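Local coordinates for DNA repair protein rhp9/CRB2 (Schizosaccharomyces pombe, PDB 2FHD), which takes part in DNA repair, where its tandem tudor domains probably recognise methylated histone H4, at residues R6-R11 against L95-L101; Y24-A30 against Y42-D47; V70-G76 against V117-Y123. All coordinates share one frame; numbering follows the deposited sequence.

Contact 1. Residues R6-R11 against L95-L101; sequences RSFKNR and LIAVDAL. With PO4 (phosphate ion), chain F.
Arg11 meets the turn at Leu95-Val98 with its guanidinium group. NE gives its hydrogen to Val98 O at 3.1 Å, an N-H...O angle of 157°, with the acceptor at the edge of the guanidinium and close to its plane. Leu95 O lies equally near NE but over one face, where the angle is too poor for a hydrogen bond. Beside the NE bond, a water in the guanidinium plane accepts from Arg11 NH2 at 2.8 Å and donates to both Ile96 O and Val98 O, so Val98 O is gripped twice. Bends at chi2 (-68°) and chi3 (-74°) bring the guanidinium edge-on to Val98 O. Asp47 forms a salt bridge with NH2 and Thr27 OG1 a hydrogen bond with NH1, fixing the buried charge. Were this residue an alanine, Asp47 and Thr27 OG1 would probably lose their partner, and the water, with one anchor fewer, would hold the loop carbonyls less firmly.

Around this polar centre apolar side chains pack on each other and on backbone carbonyls. Phe8 CB touches Val98 CG2 at 3.8 Å, and its ring turns an edge to Ala100 O, 3.2 Å from CD2. Leu95, whose two end methyls reach the backbone of Arg6, sets CD2 against Arg6 O at 3.5 Å. Ser7 suits the start of the 3-10 turn because OG accepts from Lys9 N in an ST turn; Asp99 OD1 likewise takes Leu101 N in an Asx turn, and also bonds Asn103. At the periphery Arg6 NH2 donates to a phosphate ion, while its NE bonds Val29 O.

The two loops thus join the tudor domains: 6-11 leads into strand 11-15 and borders strand 23-32, whereas 95-101 lies between strands 80-86 and 105-110.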
loop_
_atom_site.group_PDB
_atom_site.type_symbol
_atom_site.label_atom_id
_atom_site.label_comp_id
_atom_site.label_asym_id
_atom_site.label_seq_id
_atom_site.Cartn_x
_atom_site.Cartn_y
_atom_site.Cartn_z
ATOM N N ARG A 6 -12.164 -1.217 9.584
ATOM C CA ARG A 6 -13.365 -0.428 9.425
ATOM C C ARG A 6 -14.466 -1.214 10.155
ATOM O O ARG A 6 -14.284 -2.394 10.442
ATOM C CB ARG A 6 -13.712 -0.316 7.934
ATOM C CG ARG A 6 -12.786 0.501 7.073
ATOM C CD ARG A 6 -12.906 2.037 7.465
ATOM N NE ARG A 6 -12.066 2.941 6.680
ATOM C CZ ARG A 6 -10.727 3.069 6.777
ATOM N NH1 ARG A 6 -10.007 2.286 7.593
ATOM N NH2 ARG A 6 -10.069 3.956 5.990
ATOM N N SER A 7 -15.602 -0.588 10.458
ATOM C CA SER A 7 -16.754 -1.306 11.027
ATOM C C SER A 7 -17.297 -2.318 9.994
ATOM O O SER A 7 -17.135 -2.108 8.782
ATOM C CB SER A 7 -17.861 -0.282 11.338
ATOM O OG SER A 7 -19.116 -0.933 11.621
ATOM N N PHE A 8 -17.997 -3.350 10.459
ATOM C CA PHE A 8 -18.637 -4.364 9.599
ATOM C C PHE A 8 -19.679 -3.732 8.667
ATOM O O PHE A 8 -19.892 -4.210 7.572
ATOM C CB PHE A 8 -19.270 -5.524 10.424
ATOM C CG PHE A 8 -20.492 -5.113 11.280
ATOM C CD1 PHE A 8 -20.347 -4.768 12.613
ATOM C CD2 PHE A 8 -21.767 -5.091 10.737
ATOM C CE1 PHE A 8 -21.453 -4.447 13.375
ATOM C CE2 PHE A 8 -22.890 -4.781 11.497
ATOM C CZ PHE A 8 -22.742 -4.457 12.808
ATOM N N LYS A 9 -20.298 -2.661 9.136
ATOM C CA LYS A 9 -21.249 -1.838 8.372
ATOM C C LYS A 9 -20.661 -1.252 7.047
ATOM O O LYS A 9 -21.409 -0.949 6.150
ATOM C CB LYS A 9 -21.744 -0.733 9.309
ATOM C CG LYS A 9 -22.690 -1.310 10.345
ATOM C CD LYS A 9 -22.826 -0.482 11.627
ATOM C CE LYS A 9 -24.172 -0.813 12.377
ATOM N NZ LYS A 9 -24.492 0.074 13.596
ATOM N N ASN A 10 -19.326 -1.139 6.958
ATOM C CA ASN A 10 -18.595 -0.894 5.704
ATOM C C ASN A 10 -18.432 -2.069 4.695
ATOM O O ASN A 10 -17.855 -1.873 3.611
ATOM C CB ASN A 10 -17.195 -0.361 5.963
ATOM C CG ASN A 10 -17.227 1.022 6.576
ATOM O OD1 ASN A 10 -17.951 1.240 7.538
ATOM N ND2 ASN A 10 -16.464 1.979 5.995
ATOM N N ARG A 11 -18.936 -3.250 5.035
ATOM C CA ARG A 11 -18.902 -4.350 4.073
ATOM C C ARG A 11 -19.830 -4.136 2.872
ATOM O O ARG A 11 -21.035 -3.858 3.025
ATOM C CB ARG A 11 -19.201 -5.679 4.784
ATOM C CG ARG A 11 -18.194 -6.033 5.901
ATOM C CD ARG A 11 -16.802 -6.364 5.308
ATOM N NE ARG A 11 -16.799 -7.658 4.668
ATOM C CZ ARG A 11 -15.819 -8.077 3.884
ATOM N NH1 ARG A 11 -14.841 -7.252 3.629
ATOM N NH2 ARG A 11 -15.826 -9.303 3.337
ATOM N N LEU A 95 -13.257 -9.046 9.785
ATOM C CA LEU A 95 -13.997 -8.358 8.738
ATOM C C LEU A 95 -14.281 -9.203 7.462
ATOM O O LEU A 95 -15.371 -9.174 6.923
ATOM C CB LEU A 95 -13.204 -7.111 8.333
ATOM C CG LEU A 95 -13.870 -5.789 8.143
ATOM C CD1 LEU A 95 -15.105 -5.574 9.046
ATOM C CD2 LEU A 95 -12.809 -4.697 8.333
ATOM N N ILE A 96 -13.294 -9.952 6.994
ATOM C CA ILE A 96 -13.500 -10.769 5.791
ATOM C C ILE A 96 -14.559 -11.906 5.986
ATOM O O ILE A 96 -15.067 -12.424 5.025
ATOM C CB ILE A 96 -12.146 -11.255 5.143
ATOM C CG1 ILE A 96 -11.296 -12.077 6.094
ATOM C CG2 ILE A 96 -11.176 -10.078 4.852
ATOM C CD1 ILE A 96 -9.897 -12.290 5.477
ATOM N N ALA A 97 -14.938 -12.212 7.223
ATOM C CA ALA A 97 -15.843 -13.333 7.552
ATOM C C ALA A 97 -17.306 -12.885 7.549
ATOM O O ALA A 97 -18.160 -13.726 7.389
ATOM C CB ALA A 97 -15.482 -13.975 8.943
ATOM N N VAL A 98 -17.588 -11.564 7.669
ATOM C CA VAL A 98 -18.973 -11.049 7.840
ATOM C C VAL A 98 -19.497 -10.189 6.675
ATOM O O VAL A 98 -18.744 -9.777 5.818
ATOM C CB VAL A 98 -19.075 -10.269 9.141
ATOM C CG1 VAL A 98 -18.637 -11.140 10.244
ATOM C CG2 VAL A 98 -18.164 -8.961 9.125
ATOM N N ASP A 99 -20.800 -9.906 6.646
ATOM C CA ASP A 99 -21.395 -8.960 5.731
ATOM C C ASP A 99 -21.765 -7.705 6.535
ATOM O O ASP A 99 -21.342 -7.556 7.706
ATOM C CB ASP A 99 -22.618 -9.611 5.076
ATOM C CG ASP A 99 -23.800 -9.867 6.076
ATOM O OD1 ASP A 99 -23.687 -9.601 7.321
ATOM O OD2 ASP A 99 -24.876 -10.289 5.585
ATOM N N ALA A 100 -22.594 -6.831 5.953
ATOM C CA ALA A 100 -22.870 -5.530 6.525
ATOM C C ALA A 100 -23.749 -5.600 7.776
ATOM O O ALA A 100 -23.931 -4.598 8.475
ATOM C CB ALA A 100 -23.489 -4.588 5.498
ATOM N N LEU A 101 -24.334 -6.747 8.053
ATOM C CA LEU A 101 -25.134 -6.842 9.289
ATOM C C LEU A 101 -24.422 -7.751 10.314
ATOM O O LEU A 101 -24.987 -8.145 11.333
ATOM C CB LEU A 101 -26.496 -7.444 8.959
ATOM C CG LEU A 101 -27.385 -6.748 7.933
ATOM C CD1 LEU A 101 -28.422 -7.773 7.634
ATOM C CD2 LEU A 101 -27.972 -5.462 8.611
HETATM P P PO4 F . -6.404 4.528 7.687
HETATM O O1 PO4 F . -6.997 3.623 6.596
HETATM O O2 PO4 F . -6.443 5.984 7.212
HETATM O O3 PO4 F . -7.154 4.415 9.012
HETATM O O4 PO4 F . -4.975 4.046 7.988
HETATM O O HOH W 1 -17.602 -11.357 3.879
#

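Contact 2. Residues Y24-A30 against Y42-D47; sequences YPATLVA and YKVQFD. With PO4 (phosphate ion), chain E.
A beta hairpin of the first tudor domain, an SH3-like fold, pairs strands 23-32 and 41-46 in antiparallel fashion, and a classic beta bulge interrupts its register. Thr27 and Gln45 form a hydrogen-bonded pair: Gln45 N donates to Thr27 O at 2.8 Å, in the carbonyl plane, and Thr27 N returns a bond to Gln45 O. At the bulge Val29 and Ala30 both face Lys43. Lys43 O takes a firm bond from Val29 N (2.8 Å, 161°) and a weak one from Ala30 N, while Lys43 N donates to Ala30 O. The extra residue turns the beta-branched Val29 toward the other strand, where its CG2 rests on Gln45 CB at 3.8 Å.

Apolar residues occupy the face that carries Ala26, Leu28, Val44 and Phe46. With its CG anti to the backbone N (chi1 -179°), Leu28 brings CD1 to Tyr42 CD1 at 3.6 Å, the two side chains crossing obliquely. Ala26, being small, leaves room for the Phe46 ring, whose CD1 lies 3.9 Å from Ala26 CB and also meets Tyr24 CB; Phe16 adds an edge-to-face ring contact. Val12 of the adjoining strand 11-15 packs on Ala26 and Val44 as the sheet curls.

The opposite face, bearing Thr27, Ala30, Lys43 and Gln45, is more polar. Gln45 OE1 accepts from Ser4 N. The long chain of Lys43 takes its amine out to a phosphate ion, probably from the crystallisation liquor, to which it donates a hydrogen bond, Lys43 NZ lying 2.7 Å from phosphate O3. Between Pro25 and Asp47 a water donates to Pro25 O at 2.6 Å and accepts from Asp47 N at 3.1 Å, linking the two backbones.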
loop_
_atom_site.group_PDB
_atom_site.type_symbol
_atom_site.label_atom_id
_atom_site.label_comp_id
_atom_site.label_asym_id
_atom_site.label_seq_id
_atom_site.Cartn_x
_atom_site.Cartn_y
_atom_site.Cartn_z
ATOM N N TYR A 24 -17.672 -8.956 -5.681
ATOM C CA TYR A 24 -17.165 -9.735 -4.562
ATOM C C TYR A 24 -17.328 -8.980 -3.256
ATOM O O TYR A 24 -17.432 -7.738 -3.276
ATOM C CB TYR A 24 -15.680 -10.064 -4.747
ATOM C CG TYR A 24 -15.364 -11.031 -5.849
ATOM C CD1 TYR A 24 -15.407 -12.394 -5.662
ATOM C CD2 TYR A 24 -14.982 -10.572 -7.096
ATOM C CE1 TYR A 24 -15.112 -13.288 -6.738
ATOM C CE2 TYR A 24 -14.668 -11.405 -8.122
ATOM C CZ TYR A 24 -14.735 -12.764 -7.962
ATOM O OH TYR A 24 -14.367 -13.574 -9.067
ATOM N N PRO A 25 -17.252 -9.698 -2.114
ATOM C CA PRO A 25 -17.200 -9.041 -0.764
ATOM C C PRO A 25 -15.971 -8.095 -0.622
ATOM O O PRO A 25 -14.860 -8.444 -1.003
ATOM C CB PRO A 25 -17.119 -10.247 0.208
ATOM C CG PRO A 25 -17.764 -11.414 -0.551
ATOM C CD PRO A 25 -17.223 -11.180 -1.989
ATOM N N ALA A 26 -16.158 -6.903 -0.062
ATOM C CA ALA A 26 -15.026 -6.020 0.102
ATOM C C ALA A 26 -15.411 -5.162 1.296
ATOM O O ALA A 26 -16.563 -5.228 1.791
ATOM C CB ALA A 26 -14.893 -5.208 -1.117
ATOM N N THR A 27 -14.470 -4.347 1.748
ATOM C CA THR A 27 -14.694 -3.281 2.707
ATOM C C THR A 27 -14.611 -1.904 2.017
ATOM O O THR A 27 -13.667 -1.610 1.263
ATOM C CB THR A 27 -13.608 -3.433 3.748
ATOM O OG1 THR A 27 -13.786 -4.722 4.361
ATOM C CG2 THR A 27 -13.684 -2.354 4.870
ATOM N N LEU A 28 -15.644 -1.087 2.200
ATOM C CA LEU A 28 -15.599 0.332 1.828
ATOM C C LEU A 28 -14.570 1.081 2.738
ATOM O O LEU A 28 -14.744 1.166 3.966
ATOM C CB LEU A 28 -16.997 0.977 1.938
ATOM C CG LEU A 28 -17.168 2.469 1.557
ATOM C CD1 LEU A 28 -16.428 2.768 0.271
ATOM C CD2 LEU A 28 -18.638 2.971 1.513
ATOM N N VAL A 29 -13.522 1.586 2.105
ATOM C CA VAL A 29 -12.376 2.118 2.780
ATOM C C VAL A 29 -12.506 3.666 2.927
ATOM O O VAL A 29 -12.268 4.230 4.014
ATOM C CB VAL A 29 -11.041 1.686 2.016
ATOM C CG1 VAL A 29 -9.865 2.429 2.582
ATOM C CG2 VAL A 29 -10.742 0.245 2.157
ATOM N N ALA A 30 -12.964 4.345 1.871
ATOM C CA ALA A 30 -13.003 5.783 1.828
ATOM C C ALA A 30 -13.717 6.244 0.551
ATOM O O ALA A 30 -13.557 5.606 -0.504
ATOM C CB ALA A 30 -11.577 6.323 1.820
ATOM N N TYR A 42 -15.400 5.446 -4.841
ATOM C CA TYR A 42 -15.172 4.637 -3.607
ATOM C C TYR A 42 -13.944 3.786 -3.615
ATOM O O TYR A 42 -13.718 3.008 -4.539
ATOM C CB TYR A 42 -16.389 3.753 -3.261
ATOM C CG TYR A 42 -17.567 4.613 -3.058
ATOM C CD1 TYR A 42 -17.710 5.363 -1.870
ATOM C CD2 TYR A 42 -18.481 4.800 -4.090
ATOM C CE1 TYR A 42 -18.797 6.252 -1.700
ATOM C CE2 TYR A 42 -19.585 5.691 -3.941
ATOM C CZ TYR A 42 -19.739 6.392 -2.746
ATOM O OH TYR A 42 -20.791 7.296 -2.619
ATOM N N LYS A 43 -13.107 3.975 -2.605
ATOM C CA LYS A 43 -12.038 3.076 -2.500
ATOM C C LYS A 43 -12.580 1.884 -1.685
ATOM O O LYS A 43 -13.162 2.046 -0.610
ATOM C CB LYS A 43 -10.748 3.682 -1.883
ATOM C CG LYS A 43 -9.627 2.612 -1.829
ATOM C CD LYS A 43 -8.294 3.212 -2.004
ATOM C CE LYS A 43 -7.403 2.886 -0.797
ATOM N NZ LYS A 43 -5.976 3.355 -1.058
ATOM N N VAL A 44 -12.302 0.703 -2.210
ATOM C CA VAL A 44 -12.813 -0.533 -1.678
ATOM C C VAL A 44 -11.614 -1.495 -1.591
ATOM O O VAL A 44 -10.677 -1.413 -2.369
ATOM C CB VAL A 44 -13.936 -0.922 -2.677
ATOM C CG1 VAL A 44 -13.631 -2.058 -3.550
ATOM C CG2 VAL A 44 -15.384 -0.610 -2.207
ATOM N N GLN A 45 -11.639 -2.373 -0.582
ATOM C CA GLN A 45 -10.634 -3.452 -0.406
ATOM C C GLN A 45 -11.250 -4.891 -0.485
ATOM O O GLN A 45 -12.120 -5.241 0.249
ATOM C CB GLN A 45 -9.932 -3.260 0.930
ATOM C CG GLN A 45 -8.651 -4.013 1.020
ATOM C CD GLN A 45 -7.888 -3.714 2.322
ATOM O OE1 GLN A 45 -8.463 -3.474 3.395
ATOM N NE2 GLN A 45 -6.591 -3.737 2.217
ATOM N N PHE A 46 -10.758 -5.726 -1.389
ATOM C CA PHE A 46 -11.204 -7.108 -1.478
ATOM C C PHE A 46 -10.554 -7.934 -0.348
ATOM O O PHE A 46 -9.679 -7.439 0.388
ATOM C CB PHE A 46 -10.902 -7.588 -2.896
ATOM C CG PHE A 46 -11.767 -6.907 -3.907
ATOM C CD1 PHE A 46 -13.146 -7.239 -3.997
ATOM C CD2 PHE A 46 -11.270 -5.835 -4.680
ATOM C CE1 PHE A 46 -13.976 -6.593 -4.925
ATOM C CE2 PHE A 46 -12.115 -5.152 -5.629
ATOM C CZ PHE A 46 -13.459 -5.546 -5.753
ATOM N N ASP A 47 -11.016 -9.146 -0.188
ATOM C CA ASP A 47 -10.673 -9.968 0.987
ATOM C C ASP A 47 -9.222 -10.513 0.843
ATOM O O ASP A 47 -8.618 -10.897 1.839
ATOM C CB ASP A 47 -11.741 -11.083 1.239
ATOM C CG ASP A 47 -13.095 -10.498 1.764
ATOM O OD1 ASP A 47 -13.117 -9.293 2.166
ATOM O OD2 ASP A 47 -14.149 -11.218 1.794
HETATM P P PO4 E . -2.632 2.968 -1.190
HETATM O O1 PO4 E . -3.263 4.349 -1.207
HETATM O O2 PO4 E . -1.723 2.807 0.013
HETATM O O3 PO4 E . -3.691 1.882 -1.123
HETATM O O4 PO4 E . -1.828 2.842 -2.466
HETATM O O HOH W 2 -13.340 -10.379 -1.827
#

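Contact 3. Residues V70-G76 against V117-Y123; sequences VQSTRLG and VPISTIY
Tyr123 reaches across strand 70-72, and its ring can be followed outward from CB. Its CG sits between the backbone N and the carbonyl carbon (chi1 66°), a torsion that lays the ring back over Gln71. On the side of CD2 and CE2 the ring edge meets the backbone of Ser72 and Thr73, with CE2 3.5 Å from Thr73 N. Over one face lies Gln71 CB, 3.7 Å from the ring centroid and 21° off its normal, a CH-pi contact. Beyond CZ, Tyr123 OH donates to Gly76 O at 3.0 Å, approaching from above the carbonyl plane. A tyrosine suits the place because it combines a broad flat face for the strand with a side chain long enough for its hydroxyl to reach the carbonyl just after the turn. Phe22 packs against the same ring edge-to-face.

The backbones fix this geometry. Gln71 N donates to Tyr123 O at 2.9 Å and Tyr123 N to Gln71 O, an antiparallel hydrogen-bonded pair. Thr73 N then reaches Thr121 O at 3.0 Å with an angle of 170°, just past the strand residue Ser72. The type I turn from Ser72 to Leu75 leads on to Gly76, which, with its positive phi, presents the carbonyl to Tyr123.

On the other flank, extended Arg74 lays its guanidinium face over the Pro118 ring, NH1 being 3.7 Å from Pro118 CD, and the two side chains cross at about a right angle. Deeper in, Val70 CG2 meets Ile122 CD1 at 3.9 Å; Val70 also packs on Leu108 and Ile122 on Val106, both of strand 105-110.

A 3-10 turn, here 119-121, leading into a short last strand that pairs with the first strand is characteristic of the SH3-like barrel, in this case the second tudor domain.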
loop_
_atom_site.group_PDB
_atom_site.type_symbol
_atom_site.label_atom_id
_atom_site.label_comp_id
_atom_site.label_asym_id
_atom_site.label_seq_id
_atom_site.Cartn_x
_atom_site.Cartn_y
_atom_site.Cartn_z
ATOM N N VAL A 70 -27.260 -15.823 -6.283
ATOM C CA VAL A 70 -25.865 -15.651 -6.046
ATOM C C VAL A 70 -25.078 -16.909 -6.394
ATOM O O VAL A 70 -25.652 -17.967 -6.631
ATOM C CB VAL A 70 -25.641 -15.307 -4.565
ATOM C CG1 VAL A 70 -26.431 -14.071 -4.193
ATOM C CG2 VAL A 70 -26.047 -16.514 -3.653
ATOM N N GLN A 71 -23.757 -16.819 -6.397
ATOM C CA GLN A 71 -22.925 -18.027 -6.434
ATOM C C GLN A 71 -22.104 -18.112 -5.195
ATOM O O GLN A 71 -22.113 -17.177 -4.361
ATOM C CB GLN A 71 -22.084 -18.003 -7.673
ATOM C CG GLN A 71 -23.018 -18.180 -8.801
ATOM C CD GLN A 71 -22.570 -17.610 -10.084
ATOM O OE1 GLN A 71 -22.050 -18.336 -10.880
ATOM N NE2 GLN A 71 -22.816 -16.322 -10.329
ATOM N N SER A 72 -21.453 -19.256 -5.012
ATOM C CA SER A 72 -20.526 -19.431 -3.890
ATOM C C SER A 72 -19.324 -20.168 -4.458
ATOM O O SER A 72 -19.433 -21.037 -5.314
ATOM C CB SER A 72 -21.174 -20.186 -2.715
ATOM O OG SER A 72 -20.227 -20.825 -1.898
ATOM N N THR A 73 -18.188 -19.663 -4.064
ATOM C CA THR A 73 -16.873 -20.248 -4.219
ATOM C C THR A 73 -16.670 -21.800 -3.884
ATOM O O THR A 73 -15.801 -22.417 -4.427
ATOM C CB THR A 73 -15.978 -19.261 -3.368
ATOM O OG1 THR A 73 -15.211 -18.408 -4.227
ATOM C CG2 THR A 73 -15.224 -19.884 -2.366
ATOM N N ARG A 74 -17.487 -22.386 -3.036
ATOM C CA ARG A 74 -17.463 -23.758 -2.696
ATOM C C ARG A 74 -18.431 -24.645 -3.468
ATOM O O ARG A 74 -18.397 -25.880 -3.288
ATOM C CB ARG A 74 -17.860 -23.865 -1.244
ATOM C CG ARG A 74 -16.769 -23.157 -0.382
ATOM C CD ARG A 74 -16.940 -23.528 1.020
ATOM N NE ARG A 74 -15.868 -22.983 1.844
ATOM C CZ ARG A 74 -15.820 -23.215 3.162
ATOM N NH1 ARG A 74 -16.767 -24.033 3.736
ATOM N NH2 ARG A 74 -14.800 -22.712 3.872
ATOM N N LEU A 75 -19.291 -24.035 -4.302
ATOM C CA LEU A 75 -20.255 -24.752 -5.135
ATOM C C LEU A 75 -20.026 -24.492 -6.661
ATOM O O LEU A 75 -20.962 -24.463 -7.413
ATOM C CB LEU A 75 -21.669 -24.313 -4.770
ATOM C CG LEU A 75 -21.773 -24.400 -3.244
ATOM C CD1 LEU A 75 -23.082 -23.780 -2.764
ATOM C CD2 LEU A 75 -21.612 -25.864 -2.722
ATOM N N GLY A 76 -18.804 -24.232 -7.089
ATOM C CA GLY A 76 -18.550 -24.081 -8.509
ATOM C C GLY A 76 -19.299 -22.869 -9.028
ATOM O O GLY A 76 -19.350 -21.828 -8.349
ATOM N N VAL A 117 -23.323 -22.216 3.906
ATOM C CA VAL A 117 -21.979 -21.874 3.450
ATOM C C VAL A 117 -21.533 -20.554 4.156
ATOM O O VAL A 117 -22.401 -19.787 4.610
ATOM C CB VAL A 117 -22.110 -21.774 1.914
ATOM C CG1 VAL A 117 -21.858 -20.397 1.350
ATOM C CG2 VAL A 117 -21.521 -23.014 1.134
ATOM N N PRO A 118 -20.214 -20.318 4.315
ATOM C CA PRO A 118 -19.801 -19.011 4.846
ATOM C C PRO A 118 -20.152 -17.889 3.876
ATOM O O PRO A 118 -20.000 -18.058 2.670
ATOM C CB PRO A 118 -18.285 -19.119 4.987
ATOM C CG PRO A 118 -18.001 -20.662 5.086
ATOM C CD PRO A 118 -19.051 -21.203 4.054
ATOM N N ILE A 119 -20.658 -16.778 4.408
ATOM C CA ILE A 119 -21.068 -15.581 3.673
ATOM C C ILE A 119 -19.821 -15.036 2.855
ATOM O O ILE A 119 -19.981 -14.524 1.702
ATOM C CB ILE A 119 -21.641 -14.576 4.778
ATOM C CG1 ILE A 119 -23.073 -14.003 4.543
ATOM C CG2 ILE A 119 -20.629 -13.616 5.265
ATOM C CD1 ILE A 119 -23.299 -13.695 3.252
ATOM N N SER A 120 -18.591 -15.206 3.374
ATOM C CA SER A 120 -17.360 -14.699 2.680
ATOM C C SER A 120 -17.074 -15.361 1.324
ATOM O O SER A 120 -16.276 -14.845 0.511
ATOM C CB SER A 120 -16.113 -14.919 3.537
ATOM O OG SER A 120 -15.819 -16.327 3.726
ATOM N N THR A 121 -17.776 -16.460 1.065
ATOM C CA THR A 121 -17.650 -17.332 -0.136
ATOM C C THR A 121 -18.599 -16.818 -1.296
ATOM O O THR A 121 -18.490 -17.181 -2.457
ATOM C CB THR A 121 -18.039 -18.738 0.457
ATOM O OG1 THR A 121 -16.961 -19.689 0.499
ATOM C CG2 THR A 121 -19.327 -19.209 0.120
ATOM N N ILE A 122 -19.520 -15.931 -0.970
ATOM C CA ILE A 122 -20.405 -15.351 -1.968
ATOM C C ILE A 122 -19.719 -14.555 -3.047
ATOM O O ILE A 122 -18.776 -13.787 -2.801
ATOM C CB ILE A 122 -21.487 -14.469 -1.266
ATOM C CG1 ILE A 122 -22.332 -15.352 -0.341
ATOM C CG2 ILE A 122 -22.379 -13.640 -2.250
ATOM C CD1 ILE A 122 -23.174 -16.460 -1.021
ATOM N N TYR A 123 -20.226 -14.692 -4.267
ATOM C CA TYR A 123 -19.877 -13.746 -5.327
ATOM C C TYR A 123 -21.061 -13.668 -6.239
ATOM O O TYR A 123 -21.938 -14.537 -6.180
ATOM C CB TYR A 123 -18.599 -14.119 -6.058
ATOM C CG TYR A 123 -18.647 -15.417 -6.875
ATOM C CD1 TYR A 123 -18.761 -15.389 -8.260
ATOM C CD2 TYR A 123 -18.571 -16.676 -6.242
ATOM C CE1 TYR A 123 -18.791 -16.582 -9.026
ATOM C CE2 TYR A 123 -18.604 -17.872 -6.991
ATOM C CZ TYR A 123 -18.697 -17.808 -8.384
ATOM O OH TYR A 123 -18.709 -18.998 -9.112
#

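How the contacts relate
Contact 2 belongs to the first tudor domain and contact 3 to the second, their centres about 18 Å apart, each within its own five-stranded antiparallel sheet of strand order 4-3-2-1-5. Contact 1 bridges the two domains, its centre about 10 Å from that of contact 2 and about 16 Å from that of contact 3. Along the chain contact 2 is nested inside the loop closed by contact 1, contact 3 follows contact 2, and contacts 1 and 3 interleave. They also touch directly: Asn10 O lies 2.7 Å from Leu28 N, Ile119 packs on Ala97 and Val98, and Pro25 meets Ile122. This is consistent with the tandem domains packing as one unit.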